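Local coordinates for probable leucine/isoleucine/valine-binding protein (Rhodopirellula baltica, PDB 4KV7) that probably binds leucine, isoleucine, valine or a related small ligand as a periplasmic-type solute-binding protein, although its function has not been established, at residues 15-20 with 58-63; 34-39 with 298-303; 76-81 with 105-110; 133-138 with 270-275; 310-315 with 339-344. The protein carries 1 engineered substitution. One frame throughout, in Å; residues are numbered along the deposited sequence.

Contact 1. Residues 15-20 with 58-63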
# COMPACT_ATOMS: atom_id res chain seq x y z
N ALA A 15 12.40 31.31 4.18
CA ALA A 15 12.14 29.92 3.84
C ALA A 15 10.74 29.80 3.25
O ALA A 15 9.79 30.35 3.80
CB ALA A 15 12.28 29.04 5.07
N GLN A 16 10.61 29.10 2.13
CA GLN A 16 9.30 28.89 1.54
C GLN A 16 8.66 27.66 2.14
O GLN A 16 9.25 26.58 2.16
CB GLN A 16 9.38 28.74 0.02
CG GLN A 16 8.01 28.60 -0.64
CD GLN A 16 8.07 28.07 -2.06
OE1 GLN A 16 9.13 27.74 -2.57
NE2 GLN A 16 6.91 27.99 -2.71
N LEU A 17 7.43 27.82 2.62
CA LEU A 17 6.67 26.72 3.17
C LEU A 17 6.10 25.87 2.03
O LEU A 17 5.40 26.38 1.16
CB LEU A 17 5.54 27.26 4.05
CG LEU A 17 4.71 26.19 4.76
CD1 LEU A 17 5.56 25.44 5.77
CD2 LEU A 17 3.49 26.82 5.43
N LEU A 18 6.42 24.58 2.03
CA LEU A 18 5.89 23.64 1.05
C LEU A 18 4.90 22.72 1.73
O LEU A 18 5.29 21.82 2.46
CB LEU A 18 7.02 22.83 0.40
CG LEU A 18 8.16 23.63 -0.23
CD1 LEU A 18 9.21 22.68 -0.81
CD2 LEU A 18 7.64 24.58 -1.31
N LYS A 19 3.61 22.96 1.49
CA LYS A 19 2.55 22.19 2.14
C LYS A 19 2.09 21.01 1.29
O LYS A 19 1.71 21.17 0.13
CB LYS A 19 1.35 23.09 2.43
CG LYS A 19 1.59 24.14 3.51
CD LYS A 19 0.39 25.06 3.72
CE LYS A 19 0.14 25.92 2.51
NZ LYS A 19 -0.99 26.89 2.72
N PHE A 20 2.13 19.83 1.90
CA PHE A 20 1.61 18.63 1.28
C PHE A 20 0.45 18.11 2.10
O PHE A 20 0.44 18.25 3.32
CB PHE A 20 2.73 17.59 1.14
CG PHE A 20 3.80 18.04 0.20
CD1 PHE A 20 3.59 18.00 -1.16
CD2 PHE A 20 4.97 18.60 0.68
CE1 PHE A 20 4.54 18.45 -2.04
CE2 PHE A 20 5.94 19.06 -0.20
CZ PHE A 20 5.72 18.99 -1.57
N THR A 58 10.72 24.75 3.75
CA THR A 58 10.18 24.05 4.91
C THR A 58 9.07 23.11 4.48
O THR A 58 8.06 23.54 3.93
CB THR A 58 9.63 25.04 5.95
OG1 THR A 58 10.68 25.92 6.38
CG2 THR A 58 9.07 24.30 7.15
N LEU A 59 9.26 21.82 4.74
CA LEU A 59 8.26 20.83 4.40
C LEU A 59 7.22 20.75 5.51
O LEU A 59 7.57 20.77 6.69
CB LEU A 59 8.92 19.47 4.24
CG LEU A 59 9.90 19.34 3.07
CD1 LEU A 59 10.77 18.11 3.23
CD2 LEU A 59 9.14 19.30 1.75
N LYS A 60 5.96 20.66 5.13
CA LYS A 60 4.89 20.50 6.11
C LYS A 60 3.87 19.53 5.55
O LYS A 60 3.47 19.65 4.39
CB LYS A 60 4.21 21.84 6.39
CG LYS A 60 3.09 21.75 7.43
CD LYS A 60 2.42 23.11 7.67
CE LYS A 60 1.31 23.01 8.70
NZ LYS A 60 1.85 22.75 10.07
N LEU A 61 3.47 18.57 6.37
CA LEU A 61 2.42 17.64 6.00
C LEU A 61 1.15 17.97 6.77
O LEU A 61 1.17 18.02 8.01
CB LEU A 61 2.83 16.21 6.32
CG LEU A 61 1.81 15.13 5.92
CD1 LEU A 61 1.72 14.99 4.41
CD2 LEU A 61 2.17 13.79 6.55
N ILE A 62 0.07 18.23 6.05
CA ILE A 62 -1.24 18.42 6.66
C ILE A 62 -2.00 17.11 6.49
O ILE A 62 -2.41 16.76 5.38
CB ILE A 62 -2.00 19.58 6.00
CG1 ILE A 62 -1.17 20.86 6.11
CG2 ILE A 62 -3.38 19.75 6.64
CD1 ILE A 62 -1.74 22.04 5.35
N ALA A 63 -2.11 16.35 7.57
CA ALA A 63 -2.69 15.01 7.54
C ALA A 63 -4.03 15.00 8.25
O ALA A 63 -4.10 15.27 9.45
CB ALA A 63 -1.74 14.01 8.17

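Contact 2. Residues 34-39 with 298-303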
# COMPACT_ATOMS: atom_id res chain seq x y z
N GLY A 34 -2.68 4.12 8.01
CA GLY A 34 -2.46 5.54 7.84
C GLY A 34 -1.41 6.09 8.79
O GLY A 34 -0.60 6.94 8.41
N ILE A 35 -1.43 5.62 10.03
CA ILE A 35 -0.46 6.07 11.02
C ILE A 35 0.96 5.81 10.53
O ILE A 35 1.83 6.69 10.61
CB ILE A 35 -0.69 5.38 12.38
CG1 ILE A 35 -1.96 5.94 13.04
CG2 ILE A 35 0.50 5.57 13.29
CD1 ILE A 35 -2.44 5.17 14.25
N ASN A 36 1.19 4.63 10.00
CA ASN A 36 2.53 4.27 9.57
C ASN A 36 2.95 4.85 8.24
O ASN A 36 4.12 5.17 8.07
CB ASN A 36 2.74 2.76 9.69
CG ASN A 36 2.87 2.34 11.13
OD1 ASN A 36 3.88 2.61 11.77
ND2 ASN A 36 1.81 1.76 11.68
N MSE A 37 2.00 5.04 7.32
CA MSE A 37 2.31 5.78 6.10
C MSE A 37 2.73 7.20 6.46
O MSE A 37 3.72 7.73 5.92
CB MSE A 37 1.10 5.84 5.17
CG MSE A 37 0.97 4.68 4.19
SE MSE A 37 2.51 4.50 2.99
CE MSE A 37 2.20 5.97 1.77
N ARG A 38 1.98 7.84 7.36
CA ARG A 38 2.31 9.18 7.80
C ARG A 38 3.70 9.22 8.45
O ARG A 38 4.49 10.10 8.13
CB ARG A 38 1.24 9.70 8.77
CG ARG A 38 1.59 11.03 9.41
CD ARG A 38 0.42 11.58 10.20
NE ARG A 38 0.70 12.85 10.86
CZ ARG A 38 1.30 12.95 12.04
NH1 ARG A 38 1.71 11.87 12.69
NH2 ARG A 38 1.50 14.15 12.57
N HIS A 39 4.00 8.28 9.33
CA HIS A 39 5.32 8.26 9.95
C HIS A 39 6.44 8.13 8.91
O HIS A 39 7.49 8.76 9.05
CB HIS A 39 5.45 7.14 10.98
CG HIS A 39 4.75 7.43 12.27
ND1 HIS A 39 4.81 8.66 12.89
CD2 HIS A 39 4.01 6.64 13.08
CE1 HIS A 39 4.12 8.62 14.02
NE2 HIS A 39 3.63 7.40 14.16
N PRO A 298 8.23 0.97 15.85
CA PRO A 298 8.69 -0.25 15.18
C PRO A 298 8.79 -0.04 13.69
O PRO A 298 8.02 0.75 13.12
CB PRO A 298 7.56 -1.25 15.48
CG PRO A 298 6.35 -0.39 15.63
CD PRO A 298 6.84 0.86 16.32
N LEU A 299 9.73 -0.72 13.05
CA LEU A 299 9.81 -0.69 11.59
C LEU A 299 8.64 -1.47 11.00
O LEU A 299 8.09 -2.36 11.65
CB LEU A 299 11.12 -1.31 11.13
CG LEU A 299 12.39 -0.68 11.71
CD1 LEU A 299 13.62 -1.34 11.13
CD2 LEU A 299 12.40 0.83 11.47
N SER A 300 8.24 -1.12 9.78
CA SER A 300 7.18 -1.87 9.10
C SER A 300 7.26 -1.69 7.60
O SER A 300 7.87 -0.74 7.11
CB SER A 300 5.80 -1.42 9.59
OG SER A 300 5.48 -0.10 9.16
N PHE A 301 6.64 -2.60 6.87
CA PHE A 301 6.57 -2.43 5.42
C PHE A 301 5.79 -1.17 5.07
O PHE A 301 6.04 -0.57 4.03
CB PHE A 301 5.92 -3.64 4.73
CG PHE A 301 6.58 -4.95 5.04
CD1 PHE A 301 7.84 -5.26 4.53
CD2 PHE A 301 5.94 -5.88 5.84
CE1 PHE A 301 8.45 -6.47 4.83
CE2 PHE A 301 6.55 -7.10 6.14
CZ PHE A 301 7.80 -7.39 5.63
N VAL A 302 4.85 -0.79 5.92
CA VAL A 302 4.00 0.36 5.64
C VAL A 302 4.81 1.66 5.74
O VAL A 302 4.78 2.49 4.83
CB VAL A 302 2.78 0.40 6.59
CG1 VAL A 302 1.93 1.62 6.32
CG2 VAL A 302 1.94 -0.88 6.45
N SER A 303 5.53 1.84 6.84
CA SER A 303 6.32 3.06 6.93
C SER A 303 7.48 3.09 5.94
O SER A 303 7.88 4.16 5.51
CB SER A 303 6.80 3.35 8.35
OG SER A 303 7.57 2.30 8.87
O HOH W 1 6.38 1.66 11.16

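Contact 3. Residues 76-81 with 105-110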
# COMPACT_ATOMS: atom_id res chain seq x y z
N ASN A 76 -12.38 16.13 3.53
CA ASN A 76 -10.95 16.32 3.78
C ASN A 76 -10.24 16.80 2.52
O ASN A 76 -9.41 17.71 2.58
CB ASN A 76 -10.30 15.01 4.24
CG ASN A 76 -10.64 14.64 5.67
OD1 ASN A 76 -11.31 15.37 6.37
ND2 ASN A 76 -10.15 13.48 6.10
N MSE A 77 -10.56 16.19 1.39
CA MSE A 77 -9.90 16.53 0.13
C MSE A 77 -10.26 17.93 -0.32
O MSE A 77 -9.43 18.65 -0.87
CB MSE A 77 -10.23 15.51 -0.95
CG MSE A 77 -9.56 14.15 -0.73
SE MSE A 77 -7.62 14.20 -0.96
CE MSE A 77 -7.64 14.84 -2.83
N HIS A 78 -11.51 18.33 -0.10
CA HIS A 78 -11.90 19.70 -0.42
C HIS A 78 -11.10 20.69 0.42
O HIS A 78 -10.62 21.69 -0.10
CB HIS A 78 -13.41 19.89 -0.25
CG HIS A 78 -14.22 19.28 -1.35
ND1 HIS A 78 -14.10 19.68 -2.67
CD2 HIS A 78 -15.15 18.29 -1.34
CE1 HIS A 78 -14.93 18.97 -3.42
NE2 HIS A 78 -15.58 18.13 -2.64
N ARG A 79 -10.93 20.39 1.70
CA ARG A 79 -10.17 21.29 2.57
C ARG A 79 -8.70 21.35 2.17
O ARG A 79 -8.11 22.43 2.13
CB ARG A 79 -10.33 20.90 4.05
CG ARG A 79 -11.74 21.10 4.60
CD ARG A 79 -11.75 21.49 6.08
NE ARG A 79 -11.04 20.52 6.92
CZ ARG A 79 -11.57 19.41 7.41
NH1 ARG A 79 -12.84 19.10 7.15
NH2 ARG A 79 -10.85 18.60 8.17
N LEU A 80 -8.11 20.20 1.85
CA LEU A 80 -6.71 20.15 1.48
C LEU A 80 -6.44 20.92 0.19
O LEU A 80 -5.45 21.65 0.09
CB LEU A 80 -6.23 18.70 1.32
CG LEU A 80 -6.16 17.90 2.62
CD1 LEU A 80 -5.96 16.43 2.31
CD2 LEU A 80 -5.06 18.43 3.51
N THR A 81 -7.32 20.78 -0.79
CA THR A 81 -7.09 21.39 -2.10
C THR A 81 -7.55 22.85 -2.15
O THR A 81 -6.98 23.66 -2.89
CB THR A 81 -7.76 20.60 -3.24
OG1 THR A 81 -9.17 20.49 -2.99
CG2 THR A 81 -7.15 19.22 -3.37
N ALA A 105 -8.87 15.84 -6.68
CA ALA A 105 -7.50 16.15 -7.08
C ALA A 105 -7.46 16.57 -8.55
O ALA A 105 -6.80 17.55 -8.90
CB ALA A 105 -6.59 14.96 -6.82
N GLN A 106 -8.16 15.84 -9.41
CA GLN A 106 -8.18 16.15 -10.83
C GLN A 106 -8.76 17.53 -11.12
O GLN A 106 -8.18 18.30 -11.89
CB GLN A 106 -8.96 15.09 -11.60
CG GLN A 106 -8.24 13.77 -11.68
CD GLN A 106 -9.11 12.68 -12.26
OE1 GLN A 106 -10.33 12.79 -12.27
NE2 GLN A 106 -8.48 11.64 -12.76
N GLN A 107 -9.89 17.85 -10.50
CA GLN A 107 -10.54 19.13 -10.79
C GLN A 107 -9.73 20.32 -10.29
O GLN A 107 -9.83 21.41 -10.83
CB GLN A 107 -12.00 19.16 -10.31
CG GLN A 107 -12.23 18.99 -8.83
CD GLN A 107 -13.63 18.46 -8.54
OE1 GLN A 107 -14.26 17.84 -9.40
NE2 GLN A 107 -14.13 18.70 -7.33
N THR A 108 -8.90 20.09 -9.27
CA THR A 108 -8.05 21.15 -8.75
C THR A 108 -6.62 21.06 -9.29
O THR A 108 -5.75 21.85 -8.90
CB THR A 108 -8.01 21.15 -7.22
OG1 THR A 108 -7.52 19.89 -6.75
CG2 THR A 108 -9.39 21.40 -6.64
N LYS A 109 -6.40 20.10 -10.19
CA LYS A 109 -5.09 19.88 -10.81
C LYS A 109 -3.99 19.65 -9.77
O LYS A 109 -2.87 20.14 -9.91
CB LYS A 109 -4.74 21.03 -11.77
CG LYS A 109 -5.77 21.18 -12.88
CD LYS A 109 -5.34 22.20 -13.91
CE LYS A 109 -6.42 22.38 -14.99
NZ LYS A 109 -6.59 21.15 -15.82
N THR A 110 -4.34 18.90 -8.74
CA THR A 110 -3.42 18.62 -7.64
C THR A 110 -2.85 17.22 -7.81
O THR A 110 -3.60 16.25 -7.86
CB THR A 110 -4.16 18.66 -6.29
OG1 THR A 110 -4.81 19.93 -6.12
CG2 THR A 110 -3.19 18.44 -5.13

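Contact 4. Residues 133-138 with 270-275. With FMT (formic acid), chain B.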
# COMPACT_ATOMS: atom_id res chain seq x y z
N ASN A 133 1.93 6.95 -9.25
CA ASN A 133 2.09 5.88 -8.28
C ASN A 133 3.53 5.42 -8.14
O ASN A 133 4.28 5.42 -9.11
CB ASN A 133 1.24 4.68 -8.71
CG ASN A 133 -0.21 5.06 -8.92
OD1 ASN A 133 -0.90 5.45 -7.98
ND2 ASN A 133 -0.69 4.92 -10.16
N TYR A 134 3.90 5.03 -6.92
CA TYR A 134 5.13 4.28 -6.68
C TYR A 134 4.92 2.77 -6.86
O TYR A 134 5.64 2.12 -7.61
CB TYR A 134 5.72 4.58 -5.27
CG TYR A 134 6.58 3.42 -4.82
CD1 TYR A 134 7.79 3.16 -5.44
CD2 TYR A 134 6.14 2.53 -3.84
CE1 TYR A 134 8.56 2.05 -5.10
CE2 TYR A 134 6.90 1.42 -3.49
CZ TYR A 134 8.10 1.18 -4.12
OH TYR A 134 8.87 0.08 -3.81
N ARG A 135 3.94 2.22 -6.15
CA ARG A 135 3.88 0.78 -5.89
C ARG A 135 3.29 -0.05 -7.02
O ARG A 135 2.46 0.41 -7.80
CB ARG A 135 3.10 0.50 -4.61
CG ARG A 135 1.68 1.07 -4.61
CD ARG A 135 0.66 0.18 -3.90
NE ARG A 135 0.91 0.09 -2.47
CZ ARG A 135 0.35 -0.78 -1.65
NH1 ARG A 135 0.68 -0.79 -0.37
NH2 ARG A 135 -0.54 -1.66 -2.11
N ALA A 136 3.71 -1.30 -7.05
CA ALA A 136 3.09 -2.33 -7.88
C ALA A 136 1.61 -2.44 -7.54
O ALA A 136 1.16 -2.00 -6.47
CB ALA A 136 3.79 -3.66 -7.64
N SER A 137 0.86 -3.03 -8.45
CA SER A 137 -0.59 -3.11 -8.36
C SER A 137 -1.09 -4.41 -7.73
O SER A 137 -0.34 -5.38 -7.59
CB SER A 137 -1.18 -3.01 -9.76
OG SER A 137 -0.92 -4.22 -10.45
N TYR A 138 -2.38 -4.43 -7.38
CA TYR A 138 -2.99 -5.67 -6.89
C TYR A 138 -3.00 -6.74 -7.99
O TYR A 138 -2.86 -7.93 -7.69
CB TYR A 138 -4.41 -5.46 -6.33
CG TYR A 138 -4.48 -4.55 -5.12
CD1 TYR A 138 -3.53 -4.63 -4.10
CD2 TYR A 138 -5.48 -3.61 -5.02
CE1 TYR A 138 -3.60 -3.79 -2.99
CE2 TYR A 138 -5.56 -2.77 -3.92
CZ TYR A 138 -4.61 -2.86 -2.92
OH TYR A 138 -4.61 -2.03 -1.83
N THR A 270 2.49 -10.67 0.22
CA THR A 270 3.22 -9.96 -0.82
C THR A 270 3.37 -8.49 -0.45
O THR A 270 2.41 -7.84 -0.06
CB THR A 270 2.55 -10.10 -2.19
OG1 THR A 270 1.14 -9.85 -2.08
CG2 THR A 270 2.74 -11.50 -2.75
N GLN A 271 4.59 -7.98 -0.60
CA GLN A 271 4.89 -6.58 -0.33
C GLN A 271 5.26 -5.83 -1.60
O GLN A 271 5.73 -6.43 -2.58
CB GLN A 271 6.02 -6.47 0.69
CG GLN A 271 5.80 -7.28 1.97
CD GLN A 271 4.47 -6.99 2.63
OE1 GLN A 271 4.10 -5.84 2.83
NE2 GLN A 271 3.73 -8.04 2.97
N VAL A 272 5.09 -4.52 -1.56
CA VAL A 272 5.46 -3.65 -2.66
C VAL A 272 6.75 -2.89 -2.38
O VAL A 272 7.12 -1.98 -3.13
CB VAL A 272 4.32 -2.67 -3.01
CG1 VAL A 272 3.09 -3.44 -3.48
CG2 VAL A 272 3.99 -1.77 -1.82
N VAL A 273 7.42 -3.29 -1.31
CA VAL A 273 8.71 -2.75 -0.89
C VAL A 273 9.58 -3.93 -0.47
O VAL A 273 9.06 -4.99 -0.13
CB VAL A 273 8.57 -1.78 0.32
CG1 VAL A 273 7.77 -0.54 -0.09
CG2 VAL A 273 7.92 -2.48 1.51
N PRO A 274 10.91 -3.77 -0.51
CA PRO A 274 11.80 -4.82 0.02
C PRO A 274 11.65 -4.92 1.53
O PRO A 274 10.93 -4.14 2.16
CB PRO A 274 13.19 -4.33 -0.38
CG PRO A 274 13.04 -2.85 -0.46
CD PRO A 274 11.67 -2.61 -1.00
N HIS A 275 12.31 -5.90 2.13
CA HIS A 275 12.14 -6.10 3.56
C HIS A 275 12.84 -4.98 4.32
O HIS A 275 13.92 -4.54 3.93
CB HIS A 275 12.69 -7.45 3.99
CG HIS A 275 12.12 -7.91 5.29
ND1 HIS A 275 12.43 -7.31 6.49
CD2 HIS A 275 11.20 -8.86 5.57
CE1 HIS A 275 11.74 -7.89 7.46
NE2 HIS A 275 11.00 -8.85 6.93
C FMT B . -7.46 -0.80 -0.33
O1 FMT B . -6.83 -0.68 -1.39
O2 FMT B . -8.47 -0.15 -0.02
O HOH W 2 6.46 -2.24 -5.92

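Contact 5. Residues 310-315 with 339-344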
# COMPACT_ATOMS: atom_id res chain seq x y z
N GLY A 310 8.08 9.64 0.28
CA GLY A 310 8.70 10.89 0.67
C GLY A 310 10.01 11.14 -0.05
O GLY A 310 10.28 12.26 -0.51
N ARG A 311 10.85 10.11 -0.15
CA ARG A 311 12.13 10.23 -0.84
C ARG A 311 11.96 10.60 -2.31
O ARG A 311 12.67 11.45 -2.82
CB ARG A 311 12.94 8.92 -0.73
CG ARG A 311 13.64 8.70 0.61
CD ARG A 311 14.86 9.60 0.76
NE ARG A 311 15.85 9.33 -0.28
CZ ARG A 311 16.77 8.37 -0.21
NH1 ARG A 311 16.86 7.60 0.87
NH2 ARG A 311 17.62 8.20 -1.22
N ILE A 312 11.01 9.96 -2.98
CA ILE A 312 10.77 10.26 -4.39
C ILE A 312 10.25 11.68 -4.57
O ILE A 312 10.69 12.40 -5.46
CB ILE A 312 9.82 9.24 -5.04
CG1 ILE A 312 10.43 7.84 -4.99
CG2 ILE A 312 9.49 9.64 -6.47
CD1 ILE A 312 9.46 6.73 -5.35
N LEU A 313 9.31 12.07 -3.72
CA LEU A 313 8.78 13.43 -3.75
C LEU A 313 9.88 14.47 -3.58
O LEU A 313 9.96 15.43 -4.35
CB LEU A 313 7.73 13.60 -2.65
CG LEU A 313 7.11 14.99 -2.56
CD1 LEU A 313 6.35 15.33 -3.83
CD2 LEU A 313 6.23 15.08 -1.34
N VAL A 314 10.74 14.27 -2.58
CA VAL A 314 11.84 15.20 -2.34
C VAL A 314 12.79 15.25 -3.54
O VAL A 314 13.21 16.33 -3.95
CB VAL A 314 12.58 14.86 -1.03
CG1 VAL A 314 13.90 15.61 -0.93
CG2 VAL A 314 11.68 15.16 0.18
N LYS A 315 13.13 14.09 -4.09
CA LYS A 315 13.96 14.04 -5.29
C LYS A 315 13.34 14.86 -6.42
O LYS A 315 14.03 15.66 -7.07
CB LYS A 315 14.17 12.59 -5.73
CG LYS A 315 15.08 12.41 -6.94
CD LYS A 315 15.35 10.93 -7.21
CE LYS A 315 16.26 10.71 -8.41
NZ LYS A 315 17.68 11.04 -8.07
N PHE A 339 15.25 6.05 -12.85
CA PHE A 339 16.08 6.54 -11.75
C PHE A 339 16.31 5.46 -10.70
O PHE A 339 15.62 4.43 -10.67
CB PHE A 339 15.49 7.82 -11.13
CG PHE A 339 14.16 7.63 -10.44
CD1 PHE A 339 12.99 7.53 -11.18
CD2 PHE A 339 14.08 7.60 -9.06
CE1 PHE A 339 11.77 7.37 -10.56
CE2 PHE A 339 12.86 7.44 -8.43
CZ PHE A 339 11.70 7.33 -9.18
N ASP A 340 17.31 5.70 -9.87
CA ASP A 340 17.74 4.73 -8.88
C ASP A 340 17.74 5.42 -7.52
O ASP A 340 18.33 6.49 -7.36
CB ASP A 340 19.16 4.27 -9.23
CG ASP A 340 19.71 3.25 -8.24
OD1 ASP A 340 18.92 2.57 -7.55
OD2 ASP A 340 20.95 3.13 -8.18
N ILE A 341 17.05 4.83 -6.55
CA ILE A 341 17.08 5.37 -5.19
C ILE A 341 17.62 4.36 -4.19
O ILE A 341 17.43 4.51 -2.98
CB ILE A 341 15.70 5.90 -4.71
CG1 ILE A 341 14.62 4.82 -4.80
CG2 ILE A 341 15.29 7.13 -5.50
CD1 ILE A 341 13.23 5.31 -4.35
N GLY A 342 18.30 3.33 -4.68
CA GLY A 342 18.92 2.36 -3.80
C GLY A 342 18.07 1.15 -3.44
O GLY A 342 18.29 0.52 -2.41
N LEU A 343 17.11 0.83 -4.31
CA LEU A 343 16.22 -0.31 -4.12
C LEU A 343 16.74 -1.59 -4.77
O LEU A 343 16.14 -2.66 -4.61
CB LEU A 343 14.84 -0.00 -4.68
CG LEU A 343 14.00 0.88 -3.77
CD1 LEU A 343 12.74 1.34 -4.47
CD2 LEU A 343 13.65 0.11 -2.51
N GLY A 344 17.84 -1.49 -5.51
CA GLY A 344 18.42 -2.65 -6.15
C GLY A 344 18.02 -2.79 -7.61
O GLY A 344 18.65 -3.52 -8.37
O HOH W 3 19.24 5.64 -1.76

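Contact 1. Residues 15-20 with 58-63
Leu17 and Thr58 begin a parallel pairing of strands 16-20 and 58-63, whose axes come within 4.7 Å and run in the same direction at 26°. The register continues as Leu18 with Leu59, Lys19 with Lys60 and Phe20 with Leu61. Five backbone hydrogen bonds alternate in direction across the pair. Thr58 N donates to Gln16 O and Leu18 N to Thr58 O. Lys60 N then reaches Leu18 O at 3.0 Å, the most bent of the set at 150°. Phe20 N donates to Lys60 O and Ile62 N to Phe20 O. Parallel strands joined through the intervening helix 31-50 make a beta-alpha-beta unit, the building block of the lobes of periplasmic binding proteins. Phe20, Leu18, Leu59 and Leu61 share one face of the sheet. Leu59 CD2 meets the edge of the Phe20 ring, near its plane, 3.8 Å from CE2. Leu59 also packs on Phe45 and Ala48 of helix 31-50, while Phe20 rests on Leu313 of helix 301-319. Leu17, Thr58, Lys19 and Lys60 lie on the other face, which is more exposed. Leu17 has CG anti to the backbone N (chi1 -176°), which carries CD1 over the neighbouring strand. Leu17 CD1 sits 3.9 Å from Thr58 CG2 and touches Lys60 CB as well. Lys19 slants past Ile62, with Lys19 CD 4.0 Å from Ile62 CD1. Its chain bends at chi3 and leads NZ away from strand 58-63 to a hydrogen bond with His84 O.

Contact 2. Residues 34-39 with 298-303
Asn36 faces Val302 and Ser303 where helix 31-50 passes the first turn of helix 301-319. Asn36 CB lies 3.6 Å from Val302 CG1. That methyl also packs against Met37, a selenomethionine, with Met37 CG 3.8 Å from Val302 CG1. The side chains of Met37 and Val302 lie crosswise. The bend at chi2 (-59°) brings Met37 SE to 3.5 Å from Val302 O. The backbone O of Asn36 touches Ser303 CB at 3.3 Å, with a CA-H...O contact from Ser303 CA beside it. No direct hydrogen bond spans the two segments. One water between the buried residues does the polar bridging. It donates to Asn36 OD1 at 2.7 Å and to Pro298 O, and accepts from Ser300 OG and Ser303 OG, so four bonds hold it. The Asn36 amide is fixed at its other end by ND2, which bonds Glu32 O one turn back. Ser300 OG has a second task: it accepts from Ser303 N at 3.0 Å in a nearly straight bond of 176°. With OG between the backbone N and the carbonyl carbon (chi1 70°), it points back to that N-H of the first turn. An alanine here would lose both the cap of Ser303 N and one donor to the water, and would probably leave the bridge to Asn36 less firmly held. Outside this shell, Tyr286 OH bonds Ser300 N and Ser303 OG, tying helix 281-293 to the site. Ser300 is thus a classical serine N-cap, starting helix 301-319 against helix 31-50.

Contact 3. Residues 76-81 with 105-110
Thr81 lays its CG2 methyl against two hydroxyls of the 105-110 turn. Thr81 CG2 is 3.5 Å from Thr108 OG1 and 3.7 Å from Thr110 OG1. Thr108 is set across Thr81, and Thr108 CG2 in turn packs beside Thr81 OG1. No hydrogen bond crosses here; the hydroxyls have partners on their own side, Thr108 OG1 with Ile104 O. Thr81 has OG1 between its backbone N and carbonyl carbon (chi1 57°), from where it donates to Met77 O at 2.8 Å. Met77 O also accepts from Thr81 N, and the two donors come from opposite faces of its plane. Thr110 OG1 donates to Thr108 OG1 at 2.8 Å. Deeper in, Met77, a selenomethionine, bends at chi2 and chi3 and brings CE to 4.1 Å from Ala105 CB. Its other neighbours include Ala101 and Ile104 of helix 95-107 and Val89 of strand 89-90. At the solvent side, Gln107 NE2 approaches the edge of the His78 ring, 4.0 Å from CE1, with the amide and ring planes 35° apart. Arg326 joins the two helix ends from outside, by a hydrogen bond to Thr81 O and a weak one to Thr108 O. Lys109 leaves helix 95-107 with positive phi. Thr110 N returns to Ala105 O and Lys109 N to Gln106 O, which makes this helix end a Schellman motif packed against the last turn of helix 70-81.

Contact 4. Residues 133-138 with 270-275
Tyr134 CG is turned roughly opposite its backbone N (chi1 155°), which swings the ring across to Val272 and Val273. Arg135 CG sits between its backbone N and carbonyl carbon (chi1 57°), and bends further out lay the chain along Val272. Tyr134 OH donates to Val272 O at 2.8 Å, in the carbonyl plane. A water that accepts from Ala136 N donates to the same oxygen at 2.9 Å. The Tyr134 ring also touches Val273 CG1, 4.0 Å from CE2. Val272 CG2 lies over one face of the Arg135 guanidinium, 3.7 Å from NE. Val272 CG1 packs on Ala136, 4.2 Å from CB. A phenylalanine in place of Tyr134 would lose the hydroxyl and would probably leave Val272 O with just the water of these two partners. Arg135 NE forms a salt bridge with Glu305. Tyr138 OH donates to a bound formic acid, probably from the crystallisation liquor, at 2.6 Å. The loop before helix 138-151 thus meets the end of strand 268-271, linking two sheets, consistent with the region between the lobes of a periplasmic binding protein. Val272 O is satisfied twice, and the charge of Arg135 is probably balanced by Glu305.

Contact 5. Residues 310-315 with 339-344
Helix 301-319 packs here against the loop that runs from helix 326-335 to strand 347-349. Ile312 and Lys315 on the helix meet Phe339 and Ile341 on the loop. Ile312 and Ile341 carry the apolar part of the contact. Ile312 CG1 lies 3.8 Å from Ile341 CD1, and the two side chains cross at about a right angle. Ile341 has CG1 between its backbone N and carbonyl carbon (chi1 56°) and extends from there, which sends CD1 toward the helix. The second branch of Ile312, CG2, is 4.2 Å from Phe339 CZ. Lys315 runs alongside Phe339 in the opposite direction, its aliphatic chain nearly straight as far as CE. There Lys315 CE comes to 3.9 Å from Phe339 CD2. Lys315 CD also touches Ile341 CG2. That methyl lies at the edge of the Phe339 ring, in its plane. A water lies between the polar groups. It accepts from Arg311 NH2 at 3.1 Å, but its bond to Ile341 O is unusually short and so doubtful. The Arg311 guanidinium is held at NH1 by Tyr307 OH and by a salt bridge to Glu285, which probably steadies NH2 on the side of the loop. Leu347 backs Ile312, Phe339 and Ile341 from strand 347-349. Asp340 OD1 accepts from Gly342 N at 3.0 Å, from above the carboxylate plane. The loop thus passes the helix through an Asx turn at Asp340.

In the fold
Along the chain, contact 1 closes first and contact 3 follows. Contact 2 joins helix 31-50 to helix 301-319 across 258 residues, a span that includes contacts 3 and 4. Contact 5 comes last and shares helix 301-319 with contact 2, their centres about 17 Å apart. Contact 1 touches contact 2 through Arg38, contact 3 through Leu80 and contact 5 through Leu313. Contact 4 lies nearest the middle, about 7 Å from centre to chain centre, and touches contact 2 through Phe301 and contact 5 through Tyr134 and Pro274. Helix 301-319 takes part in contacts 2 and 5 and touches contacts 1 and 4, consistent with a central element in a two-lobed periplasmic binding protein.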